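Local coordinates for protein acetone carboxylase alpha subunit (Xanthobacter autotrophicus Py2, PDB 5M45) that serves as the alpha subunit of a multi-subunit carboxylase, belongs to the hydantoinase B/oxoprolinase family and holds a bound manganese(II) ion, at residues A[343-348]-A[397-402]; A[294-299]-A[401-406]; A[335-340]-A[386-391]; A[185-190]-A[454-459]. All coordinates share one frame; numbering follows the deposited sequence.

Contact 1 (A[343-348]-A[397-402]); sequences HTYNAH and FSYSWH. With ACT (acetate ion), chain N.
Tyr345 leans its aromatic ring into the turn 397-400 that leads into helix 401-422. CB stands 4.0 Å from Tyr399 O; with CG beside the backbone N (chi1 -38°), the ring then turns onto His402, CG lying 3.8 Å from His402 CD2, which sits above one ring face, toward the rim. The imidazole thus presents its edge to the phenol face, with centroids 4.7 Å apart and planes at 57°. On the neighbouring edge, CD1 meets Tyr399 O in the plane of the ring at 3.3 Å, while CE1 touches CD2 of the Tyr399 ring. The hydroxyl at the tip pairs with that of Tyr298.

Carbonyls of 343-348 take the polar bonds. Tyr399 N donates to Thr344 O at 2.8 Å, a bent bond (140°), and Ser400 OG gives its proton to Asn346 O at 2.7 Å. Phe397 closes the far end, its ring edge 3.4 Å from Ala347 O through CE1. The side chain of Thr344 looks elsewhere, its OG1 bonding to Ala188 O.

Carbonyl oxygens are therefore the main currency here, met by one amide and one hydroxyl and approached by aromatic C-H groups, which probably add weak electrostatic support, although Tyr345 O is buried without a partner. On the side of 397-402, Ser398 O bonds to His150 ND1, and His150 is a ligand of the manganese ion; this places Ser398 in what is probably the second shell of the manganese site.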
# COMPACT_ATOMS: atom_id res chain seq x y z
N HIS A 343 5.93 -15.53 -5.63
CA HIS A 343 4.96 -15.37 -6.73
C HIS A 343 3.63 -14.92 -6.09
O HIS A 343 3.59 -14.71 -4.88
CB HIS A 343 4.83 -16.69 -7.51
CG HIS A 343 4.59 -17.89 -6.66
ND1 HIS A 343 3.47 -18.04 -5.87
CD2 HIS A 343 5.32 -19.02 -6.46
CE1 HIS A 343 3.52 -19.19 -5.22
NE2 HIS A 343 4.64 -19.80 -5.55
N THR A 344 2.57 -14.80 -6.90
CA THR A 344 1.25 -14.31 -6.43
C THR A 344 0.17 -15.40 -6.27
O THR A 344 -1.02 -15.09 -6.23
CB THR A 344 0.75 -13.17 -7.35
OG1 THR A 344 0.62 -13.62 -8.70
CG2 THR A 344 1.73 -12.00 -7.31
N TYR A 345 0.60 -16.65 -6.07
CA TYR A 345 -0.29 -17.86 -6.10
C TYR A 345 -0.48 -18.52 -4.72
O TYR A 345 -1.15 -19.58 -4.63
CB TYR A 345 0.20 -18.90 -7.19
CG TYR A 345 0.70 -18.18 -8.45
CD1 TYR A 345 -0.10 -17.24 -9.10
CD2 TYR A 345 1.97 -18.45 -8.99
CE1 TYR A 345 0.35 -16.53 -10.18
CE2 TYR A 345 2.43 -17.74 -10.11
CZ TYR A 345 1.63 -16.79 -10.70
OH TYR A 345 2.09 -16.03 -11.76
N ASN A 346 0.06 -17.92 -3.66
CA ASN A 346 -0.09 -18.44 -2.31
C ASN A 346 -1.51 -18.26 -1.76
O ASN A 346 -2.29 -17.42 -2.27
CB ASN A 346 0.92 -17.74 -1.38
CG ASN A 346 2.34 -17.85 -1.89
OD1 ASN A 346 2.93 -18.92 -1.87
ND2 ASN A 346 2.89 -16.75 -2.43
N ALA A 347 -1.86 -19.03 -0.72
CA ALA A 347 -3.19 -18.94 -0.14
C ALA A 347 -3.20 -18.93 1.40
O ALA A 347 -2.23 -18.43 2.05
CB ALA A 347 -4.10 -20.05 -0.77
N HIS A 348 -4.31 -19.38 2.00
CA HIS A 348 -4.52 -19.30 3.44
C HIS A 348 -5.48 -20.43 3.80
O HIS A 348 -6.26 -20.87 2.93
CB HIS A 348 -5.11 -17.93 3.79
CG HIS A 348 -5.21 -17.63 5.26
ND1 HIS A 348 -6.23 -18.11 6.04
CD2 HIS A 348 -4.48 -16.81 6.06
CE1 HIS A 348 -6.10 -17.65 7.28
NE2 HIS A 348 -5.05 -16.85 7.31
N PHE A 397 -0.55 -12.78 -2.83
CA PHE A 397 -1.84 -13.46 -3.04
C PHE A 397 -2.64 -13.04 -4.29
O PHE A 397 -3.72 -13.61 -4.51
CB PHE A 397 -2.77 -13.15 -1.85
CG PHE A 397 -2.25 -13.53 -0.48
CD1 PHE A 397 -2.52 -14.77 0.05
CD2 PHE A 397 -1.58 -12.59 0.30
CE1 PHE A 397 -2.09 -15.09 1.36
CE2 PHE A 397 -1.18 -12.88 1.61
CZ PHE A 397 -1.44 -14.14 2.14
N SER A 398 -2.20 -12.07 -5.09
CA SER A 398 -3.11 -11.48 -6.12
C SER A 398 -3.80 -12.51 -7.02
O SER A 398 -4.91 -12.26 -7.48
CB SER A 398 -2.40 -10.45 -7.03
OG SER A 398 -2.21 -9.20 -6.36
N TYR A 399 -3.12 -13.62 -7.34
CA TYR A 399 -3.71 -14.68 -8.15
C TYR A 399 -3.66 -16.06 -7.44
O TYR A 399 -3.24 -17.08 -8.00
CB TYR A 399 -3.16 -14.72 -9.58
CG TYR A 399 -3.98 -15.67 -10.45
CD1 TYR A 399 -5.35 -15.67 -10.42
CD2 TYR A 399 -3.35 -16.61 -11.26
CE1 TYR A 399 -6.10 -16.57 -11.19
CE2 TYR A 399 -4.08 -17.52 -12.04
CZ TYR A 399 -5.45 -17.51 -11.98
OH TYR A 399 -6.19 -18.42 -12.72
N SER A 400 -4.13 -16.02 -6.19
CA SER A 400 -4.33 -17.19 -5.32
C SER A 400 -4.96 -18.38 -6.07
O SER A 400 -4.61 -19.56 -5.85
CB SER A 400 -5.30 -16.79 -4.19
OG SER A 400 -4.91 -17.53 -3.09
N TRP A 401 -5.93 -18.05 -6.89
CA TRP A 401 -6.68 -19.05 -7.67
C TRP A 401 -5.82 -20.01 -8.46
O TRP A 401 -6.23 -21.15 -8.63
CB TRP A 401 -7.65 -18.39 -8.67
CG TRP A 401 -8.68 -17.45 -8.10
CD1 TRP A 401 -8.78 -16.11 -8.35
CD2 TRP A 401 -9.78 -17.79 -7.25
NE1 TRP A 401 -9.91 -15.60 -7.74
CE2 TRP A 401 -10.53 -16.59 -7.03
CE3 TRP A 401 -10.22 -18.98 -6.64
CZ2 TRP A 401 -11.65 -16.56 -6.22
CZ3 TRP A 401 -11.36 -18.93 -5.85
CH2 TRP A 401 -12.07 -17.74 -5.65
N HIS A 402 -4.69 -19.58 -8.99
CA HIS A 402 -3.82 -20.46 -9.84
C HIS A 402 -3.56 -21.82 -9.17
O HIS A 402 -3.72 -22.89 -9.79
CB HIS A 402 -2.50 -19.76 -10.11
CG HIS A 402 -1.63 -20.41 -11.14
ND1 HIS A 402 -2.06 -20.74 -12.40
CD2 HIS A 402 -0.32 -20.75 -11.09
CE1 HIS A 402 -1.06 -21.27 -13.09
NE2 HIS A 402 0.01 -21.29 -12.31
C ACT N . -12.69 -13.77 -8.28
O ACT N . -11.48 -13.44 -8.20
OXT ACT N . -13.54 -13.18 -7.58
CH3 ACT N . -13.10 -14.86 -9.23

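Contact 2 (A[294-299]-A[401-406]); sequences VDVPYA and WHFLVS. With ACT (acetate ion), chain N.
His402 reaches from the first turn of helix 401-422 to the backbone of Asp295, donating from NE2 to Asp295 O at 2.9 Å. The bond is nearly straight (168°) and the oxygen lies in the imidazole plane, so the proton on this nitrogen is spent on the strand. Val294 covers one face of the same ring: its CG1 makes a CH-pi contact 4.0 Å from the centroid of the His402 ring, placed there because this methyl sits between the backbone N and the carbonyl carbon (chi1 82°). The valine wedges further along the helix too, with CB 3.4 Å from Ser406 OG. Beside it, Val296 CG2 comes in at the rim of the Phe403 ring, 3.6 Å from CE1 and close to the ring plane.

The arrangement is the first turn of a helix laid against a strand of a sheet. Strand 286-297 is an outermost strand, within this chain, of a four-stranded mixed sheet, and its last residues run almost antiparallel to the start of the helix, at 160° with the two short axes 9.2 Å apart.

What fixes the first shell lies one step out. Ser406 OG donates to His402 O at 2.7 Å, almost along the C=O axis, which orients the hydroxyl that meets Val294. The carboxylate of Asp295 is gripped by the amides of Gly540 and His541, holding the residue whose carbonyl receives the imidazole. Met316 of strand 313-324 packs on Val294, Phe403 and Ser406, and an aromatic side chain of another protein chain packs on Asp295.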
# COMPACT_ATOMS: atom_id res chain seq x y z
N VAL A 294 0.13 -27.74 -10.79
CA VAL A 294 0.18 -26.69 -11.84
C VAL A 294 1.59 -26.05 -11.94
O VAL A 294 2.41 -26.17 -11.03
CB VAL A 294 -0.97 -25.63 -11.65
CG1 VAL A 294 -0.59 -24.57 -10.61
CG2 VAL A 294 -1.37 -24.98 -12.98
N ASP A 295 1.86 -25.41 -13.08
CA ASP A 295 3.18 -24.87 -13.41
C ASP A 295 3.39 -23.40 -13.05
O ASP A 295 2.46 -22.61 -13.19
CB ASP A 295 3.52 -25.11 -14.89
CG ASP A 295 2.54 -24.43 -15.89
OD1 ASP A 295 1.31 -24.69 -15.83
OD2 ASP A 295 3.01 -23.67 -16.78
N VAL A 296 4.61 -23.07 -12.61
CA VAL A 296 5.07 -21.70 -12.38
C VAL A 296 6.40 -21.46 -13.15
O VAL A 296 7.48 -21.59 -12.56
CB VAL A 296 5.24 -21.41 -10.89
CG1 VAL A 296 5.62 -19.94 -10.67
CG2 VAL A 296 3.95 -21.72 -10.12
N PRO A 297 6.30 -21.08 -14.45
CA PRO A 297 7.50 -20.91 -15.29
C PRO A 297 8.16 -19.52 -15.16
O PRO A 297 8.19 -18.73 -16.13
CB PRO A 297 6.98 -21.20 -16.71
CG PRO A 297 5.55 -20.81 -16.68
CD PRO A 297 5.08 -21.19 -15.28
N TYR A 298 8.72 -19.24 -13.96
CA TYR A 298 9.29 -17.91 -13.68
C TYR A 298 10.73 -17.75 -14.18
O TYR A 298 11.27 -16.65 -14.10
CB TYR A 298 9.16 -17.54 -12.19
CG TYR A 298 7.89 -16.79 -11.79
CD1 TYR A 298 6.67 -16.98 -12.46
CD2 TYR A 298 7.90 -15.90 -10.72
CE1 TYR A 298 5.51 -16.31 -12.07
CE2 TYR A 298 6.76 -15.22 -10.32
CZ TYR A 298 5.56 -15.43 -11.00
OH TYR A 298 4.42 -14.77 -10.62
N ALA A 299 11.35 -18.80 -14.69
CA ALA A 299 12.70 -18.69 -15.28
C ALA A 299 12.73 -17.93 -16.62
O ALA A 299 13.76 -17.34 -16.95
CB ALA A 299 13.37 -20.06 -15.42
N TRP A 401 -5.93 -18.05 -6.89
CA TRP A 401 -6.68 -19.05 -7.67
C TRP A 401 -5.82 -20.01 -8.46
O TRP A 401 -6.23 -21.15 -8.63
CB TRP A 401 -7.65 -18.39 -8.67
CG TRP A 401 -8.68 -17.45 -8.10
CD1 TRP A 401 -8.78 -16.11 -8.35
CD2 TRP A 401 -9.78 -17.79 -7.25
NE1 TRP A 401 -9.91 -15.60 -7.74
CE2 TRP A 401 -10.53 -16.59 -7.03
CE3 TRP A 401 -10.22 -18.98 -6.64
CZ2 TRP A 401 -11.65 -16.56 -6.22
CZ3 TRP A 401 -11.36 -18.93 -5.85
CH2 TRP A 401 -12.07 -17.74 -5.65
N HIS A 402 -4.69 -19.58 -8.99
CA HIS A 402 -3.82 -20.46 -9.84
C HIS A 402 -3.56 -21.82 -9.17
O HIS A 402 -3.72 -22.89 -9.79
CB HIS A 402 -2.50 -19.76 -10.11
CG HIS A 402 -1.63 -20.41 -11.14
ND1 HIS A 402 -2.06 -20.74 -12.40
CD2 HIS A 402 -0.32 -20.75 -11.09
CE1 HIS A 402 -1.06 -21.27 -13.09
NE2 HIS A 402 0.01 -21.29 -12.31
N PHE A 403 -3.21 -21.74 -7.87
CA PHE A 403 -3.03 -22.94 -7.05
C PHE A 403 -4.34 -23.52 -6.55
O PHE A 403 -4.56 -24.74 -6.62
CB PHE A 403 -2.09 -22.62 -5.85
CG PHE A 403 -0.61 -22.49 -6.22
CD1 PHE A 403 -0.15 -22.45 -7.55
CD2 PHE A 403 0.32 -22.40 -5.20
CE1 PHE A 403 1.22 -22.33 -7.82
CE2 PHE A 403 1.66 -22.27 -5.46
CZ PHE A 403 2.12 -22.23 -6.78
N LEU A 404 -5.22 -22.66 -6.05
CA LEU A 404 -6.48 -23.13 -5.44
C LEU A 404 -7.34 -24.00 -6.39
O LEU A 404 -7.74 -25.11 -6.03
CB LEU A 404 -7.33 -21.92 -4.95
CG LEU A 404 -6.81 -21.12 -3.73
CD1 LEU A 404 -7.67 -19.88 -3.49
CD2 LEU A 404 -6.78 -21.96 -2.46
N VAL A 405 -7.62 -23.49 -7.60
CA VAL A 405 -8.50 -24.20 -8.56
C VAL A 405 -7.86 -25.50 -9.07
O VAL A 405 -8.57 -26.43 -9.49
CB VAL A 405 -8.96 -23.33 -9.75
CG1 VAL A 405 -9.58 -22.03 -9.28
CG2 VAL A 405 -7.82 -23.05 -10.72
N SER A 406 -6.51 -25.55 -9.01
CA SER A 406 -5.74 -26.69 -9.47
C SER A 406 -5.67 -27.82 -8.40
O SER A 406 -5.49 -28.99 -8.74
CB SER A 406 -4.31 -26.23 -9.83
OG SER A 406 -4.28 -25.32 -10.93
C ACT N . -12.69 -13.77 -8.28
O ACT N . -11.48 -13.44 -8.20
OXT ACT N . -13.54 -13.18 -7.58
CH3 ACT N . -13.10 -14.86 -9.23

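Contact 3 (A[335-340]-A[386-391]); sequences EGSSRW and TWMNPD
Trp340 and Asp391 both place CG between the backbone N and the carbonyl carbon (chi1 62° in each), and this shared choice turns the indole and the carboxylate toward one another. The resulting bond from Trp340 NE1 to Asp391 OD1 is 3.0 Å long but weak, at 133°, with the two flat groups crossing steeply. Two loops meet here through a single beta bridge, Arg339 with Thr386, and a type I turn from Thr386 to Asn389 carries segment 386-391 away. Inside the bridge Trp387 N donates to Ser338 O at 3.0 Å, while the turn closes by Asn389 N bonding to Thr386 O.

Further along, Met388 bends at chi2 and chi3 so that its tip doubles back: CE comes within 3.3 Å of Ser337 OG, a hydroxyl whose polar partner is Phe334 O, and at the same time lies over one face of the Trp387 indole, toward its rim. Pro390 CB rests against Trp340 CB at 4.1 Å. A bound magnesium ion is about 4 Å from the side chain of Asp391, and Arg339 turns away from 386-391 and forms a salt bridge with Glu746. Ser338 OG, bonded to His317 N, sits 3.5 Å from Trp387 CD1.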
# COMPACT_ATOMS: atom_id res chain seq x y z
N GLU A 335 -1.22 -33.56 3.79
CA GLU A 335 0.15 -34.00 4.00
C GLU A 335 0.85 -34.30 2.69
O GLU A 335 0.31 -35.06 1.88
CB GLU A 335 0.16 -35.29 4.85
CG GLU A 335 1.53 -36.00 5.07
CD GLU A 335 2.31 -35.43 6.27
OE1 GLU A 335 3.47 -35.81 6.56
OE2 GLU A 335 1.75 -34.56 6.93
N GLY A 336 2.02 -33.73 2.50
CA GLY A 336 2.78 -33.89 1.28
C GLY A 336 2.79 -32.72 0.31
O GLY A 336 3.52 -32.73 -0.66
N SER A 337 1.99 -31.70 0.60
CA SER A 337 1.89 -30.53 -0.29
C SER A 337 3.18 -29.70 -0.29
O SER A 337 3.97 -29.74 0.67
CB SER A 337 0.69 -29.63 0.12
OG SER A 337 -0.56 -30.32 0.00
N SER A 338 3.37 -28.96 -1.38
CA SER A 338 4.56 -28.11 -1.56
C SER A 338 4.49 -26.80 -0.74
O SER A 338 3.48 -26.50 -0.12
CB SER A 338 4.81 -27.84 -3.07
OG SER A 338 3.70 -27.23 -3.71
N ARG A 339 5.58 -26.04 -0.73
CA ARG A 339 5.76 -24.83 0.08
C ARG A 339 5.21 -23.60 -0.63
O ARG A 339 5.10 -23.57 -1.86
CB ARG A 339 7.27 -24.61 0.36
CG ARG A 339 7.61 -23.54 1.38
CD ARG A 339 9.08 -23.45 1.75
NE ARG A 339 9.96 -23.02 0.67
CZ ARG A 339 10.84 -23.82 0.02
NH1 ARG A 339 11.00 -25.12 0.35
NH2 ARG A 339 11.61 -23.29 -0.94
N TRP A 340 4.85 -22.57 0.15
CA TRP A 340 4.64 -21.22 -0.41
C TRP A 340 5.84 -20.79 -1.26
O TRP A 340 6.94 -21.36 -1.14
CB TRP A 340 4.34 -20.20 0.70
CG TRP A 340 5.46 -20.02 1.70
CD1 TRP A 340 5.61 -20.69 2.88
CD2 TRP A 340 6.54 -19.09 1.63
NE1 TRP A 340 6.74 -20.26 3.53
CE2 TRP A 340 7.33 -19.28 2.79
CE3 TRP A 340 6.93 -18.14 0.70
CZ2 TRP A 340 8.48 -18.51 3.06
CZ3 TRP A 340 8.09 -17.38 0.97
CH2 TRP A 340 8.83 -17.57 2.15
N THR A 386 3.01 -25.14 4.23
CA THR A 386 2.60 -25.44 2.86
C THR A 386 2.00 -24.19 2.20
O THR A 386 1.68 -23.19 2.86
CB THR A 386 1.57 -26.60 2.80
OG1 THR A 386 0.42 -26.24 3.58
CG2 THR A 386 2.17 -27.93 3.36
N TRP A 387 1.84 -24.24 0.88
CA TRP A 387 1.27 -23.09 0.14
C TRP A 387 -0.17 -22.75 0.56
O TRP A 387 -0.57 -21.58 0.47
CB TRP A 387 1.37 -23.28 -1.39
CG TRP A 387 0.50 -24.41 -1.95
CD1 TRP A 387 0.89 -25.70 -2.25
CD2 TRP A 387 -0.88 -24.32 -2.28
NE1 TRP A 387 -0.19 -26.41 -2.75
CE2 TRP A 387 -1.29 -25.58 -2.77
CE3 TRP A 387 -1.82 -23.28 -2.22
CZ2 TRP A 387 -2.60 -25.82 -3.21
CZ3 TRP A 387 -3.12 -23.53 -2.63
CH2 TRP A 387 -3.50 -24.78 -3.13
N MET A 388 -0.96 -23.77 0.97
CA MET A 388 -2.33 -23.58 1.47
C MET A 388 -2.44 -23.16 2.96
O MET A 388 -3.52 -22.81 3.40
CB MET A 388 -3.23 -24.81 1.18
CG MET A 388 -2.89 -26.09 1.94
SD MET A 388 -1.70 -27.17 1.13
CE MET A 388 -2.71 -27.85 -0.20
N ASN A 389 -1.34 -23.17 3.71
CA ASN A 389 -1.33 -22.69 5.13
C ASN A 389 0.07 -22.12 5.43
O ASN A 389 0.83 -22.69 6.21
CB ASN A 389 -1.74 -23.82 6.07
CG ASN A 389 -1.92 -23.39 7.51
OD1 ASN A 389 -2.04 -22.17 7.86
ND2 ASN A 389 -1.91 -24.38 8.40
N PRO A 390 0.42 -20.99 4.78
CA PRO A 390 1.79 -20.50 4.88
C PRO A 390 2.15 -19.98 6.25
O PRO A 390 1.27 -19.55 7.00
CB PRO A 390 1.87 -19.36 3.85
CG PRO A 390 0.66 -19.52 2.98
CD PRO A 390 -0.39 -20.18 3.81
N ASP A 391 3.44 -19.96 6.52
CA ASP A 391 4.00 -19.52 7.82
C ASP A 391 4.91 -18.29 7.68
O ASP A 391 5.84 -18.11 8.50
CB ASP A 391 4.74 -20.71 8.47
CG ASP A 391 5.94 -21.21 7.61
OD1 ASP A 391 6.11 -20.84 6.45
OD2 ASP A 391 6.77 -21.98 8.14

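Contact 4 (A[185-190]-A[454-459])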
# COMPACT_ATOMS: atom_id res chain seq x y z
N GLY A 185 -3.91 -5.16 -13.28
CA GLY A 185 -4.97 -6.16 -13.42
C GLY A 185 -5.39 -6.65 -12.03
O GLY A 185 -4.80 -6.23 -11.02
N SER A 186 -6.37 -7.56 -11.98
CA SER A 186 -6.81 -8.17 -10.71
C SER A 186 -5.92 -9.34 -10.30
O SER A 186 -5.62 -9.51 -9.11
CB SER A 186 -8.25 -8.66 -10.78
OG SER A 186 -9.16 -7.77 -11.42
N MET A 187 -5.51 -10.15 -11.29
CA MET A 187 -4.75 -11.40 -11.08
C MET A 187 -3.27 -11.17 -11.44
O MET A 187 -2.68 -11.83 -12.29
CB MET A 187 -5.33 -12.50 -11.98
CG MET A 187 -6.84 -12.65 -11.99
SD MET A 187 -7.62 -12.72 -10.35
CE MET A 187 -9.29 -13.05 -10.87
N ALA A 188 -2.70 -10.16 -10.78
CA ALA A 188 -1.52 -9.47 -11.27
C ALA A 188 -0.22 -10.26 -11.04
O ALA A 188 -0.11 -11.04 -10.08
CB ALA A 188 -1.43 -8.13 -10.58
N THR A 189 0.73 -10.03 -11.95
CA THR A 189 2.10 -10.49 -11.87
C THR A 189 3.02 -9.26 -11.82
O THR A 189 2.59 -8.16 -12.20
CB THR A 189 2.50 -11.30 -13.10
OG1 THR A 189 2.34 -10.49 -14.28
CG2 THR A 189 1.63 -12.54 -13.24
N GLY A 190 4.26 -9.48 -11.40
CA GLY A 190 5.27 -8.43 -11.30
C GLY A 190 5.87 -8.36 -9.93
O GLY A 190 7.09 -8.49 -9.78
N ASN A 454 -9.31 -6.40 -16.78
CA ASN A 454 -9.26 -7.75 -16.24
C ASN A 454 -10.51 -8.49 -16.72
O ASN A 454 -11.55 -8.44 -16.07
CB ASN A 454 -9.19 -7.74 -14.71
CG ASN A 454 -8.85 -9.13 -14.14
OD1 ASN A 454 -7.71 -9.40 -13.80
ND2 ASN A 454 -9.86 -9.99 -14.02
N SER A 455 -10.40 -9.18 -17.86
CA SER A 455 -11.56 -9.80 -18.48
C SER A 455 -12.06 -11.00 -17.68
O SER A 455 -11.25 -11.91 -17.30
CB SER A 455 -11.24 -10.30 -19.90
OG SER A 455 -12.37 -10.96 -20.43
N PHE A 456 -13.38 -11.04 -17.47
CA PHE A 456 -14.06 -12.19 -16.85
C PHE A 456 -14.70 -13.15 -17.90
O PHE A 456 -15.63 -13.91 -17.58
CB PHE A 456 -15.06 -11.74 -15.76
CG PHE A 456 -14.46 -11.73 -14.36
CD1 PHE A 456 -13.54 -10.77 -13.99
CD2 PHE A 456 -14.85 -12.68 -13.40
CE1 PHE A 456 -12.98 -10.76 -12.72
CE2 PHE A 456 -14.30 -12.68 -12.16
CZ PHE A 456 -13.38 -11.72 -11.79
N GLU A 457 -14.12 -13.21 -19.10
CA GLU A 457 -14.46 -14.26 -20.07
C GLU A 457 -14.18 -15.64 -19.45
O GLU A 457 -14.90 -16.56 -19.77
CB GLU A 457 -13.72 -14.09 -21.43
CG GLU A 457 -14.36 -13.01 -22.31
CD GLU A 457 -13.83 -12.95 -23.73
OE1 GLU A 457 -12.64 -13.24 -24.01
OE2 GLU A 457 -14.66 -12.57 -24.61
N CYS A 458 -13.19 -15.76 -18.54
CA CYS A 458 -12.89 -17.05 -17.91
C CYS A 458 -13.74 -17.34 -16.65
O CYS A 458 -13.37 -18.19 -15.80
CB CYS A 458 -11.39 -17.24 -17.64
SG CYS A 458 -10.63 -15.87 -16.71
N ALA A 459 -14.89 -16.66 -16.55
CA ALA A 459 -16.04 -17.16 -15.83
C ALA A 459 -16.77 -18.28 -16.57
O ALA A 459 -17.64 -18.94 -15.96
CB ALA A 459 -17.04 -16.01 -15.51
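Asn454 and Ser186 form the tight half of this contact, and a methyl against a ring forms the loose half. At the tight end the amide oxygen of Asn454 serves two successive backbone nitrogens: Ser186 N binds Asn454 OD1 at 2.9 Å (144°), and Met187 N makes a weak second bond to the same OD1 at 3.4 Å. The stronger donor comes from above the carbonyl plane, 44° out of it, missing the lone-pair direction. Ser186 fills the space beside the amide, its OG 3.1 Å from Asn454 CG, yet this hydroxyl makes no bond to Asn454. Its polar partners are Ile177 O and His175 NE2, and His175 is a ligand of the manganese ion, so the serine is a plausible second-shell link between the metal site and the asparagine.

Asn454 ends strand 450-454, an outermost strand, within this chain, of a four-stranded antiparallel sheet. Just beyond it Ser455 OG accepts from Glu457 N at 3.1 Å in an ST turn that opens a short 3-10 segment, and Glu457 is anchored by salt bridges to Arg502 and Arg524.

On the loose side Met187 bends at its second torsion (chi2 -49°) and crosses the amide at about a right angle, CG 3.8 Å from Asn454 OD1. The tip makes only distant touches, such as CE to Phe456 CZ at 4.4 Å, approaching the ring obliquely. Its closer surroundings lie elsewhere: His150, Tyr399 and Trp438 line it, an acetate ion, probably from the crystallisation liquor, lies about 3 Å from the Met187 side chain, and the manganese ion is about 5 Å from the same side chain.

Overall arrangement
Contact 1 sits in the middle of the group. Its centre is about 9 Å from that of contact 2 and about 12 Å from those of contacts 3 and 4, whereas the centres of 3 and 4 are about 24 Å apart, without touching. Contacts 1 and 2 share the start of helix 401-422, and Trp387 of contact 3 packs on that helix through Phe403 and Leu404. In sequence, 185-190 comes first and 454-459 last; between them, segments of contacts 1 and 3 alternate, contact 3 lies within the span of contact 2, and contact 1 ends on the same helix start. Distant parts of the chain thus converge there, between the manganese site and the four-stranded mixed sheet.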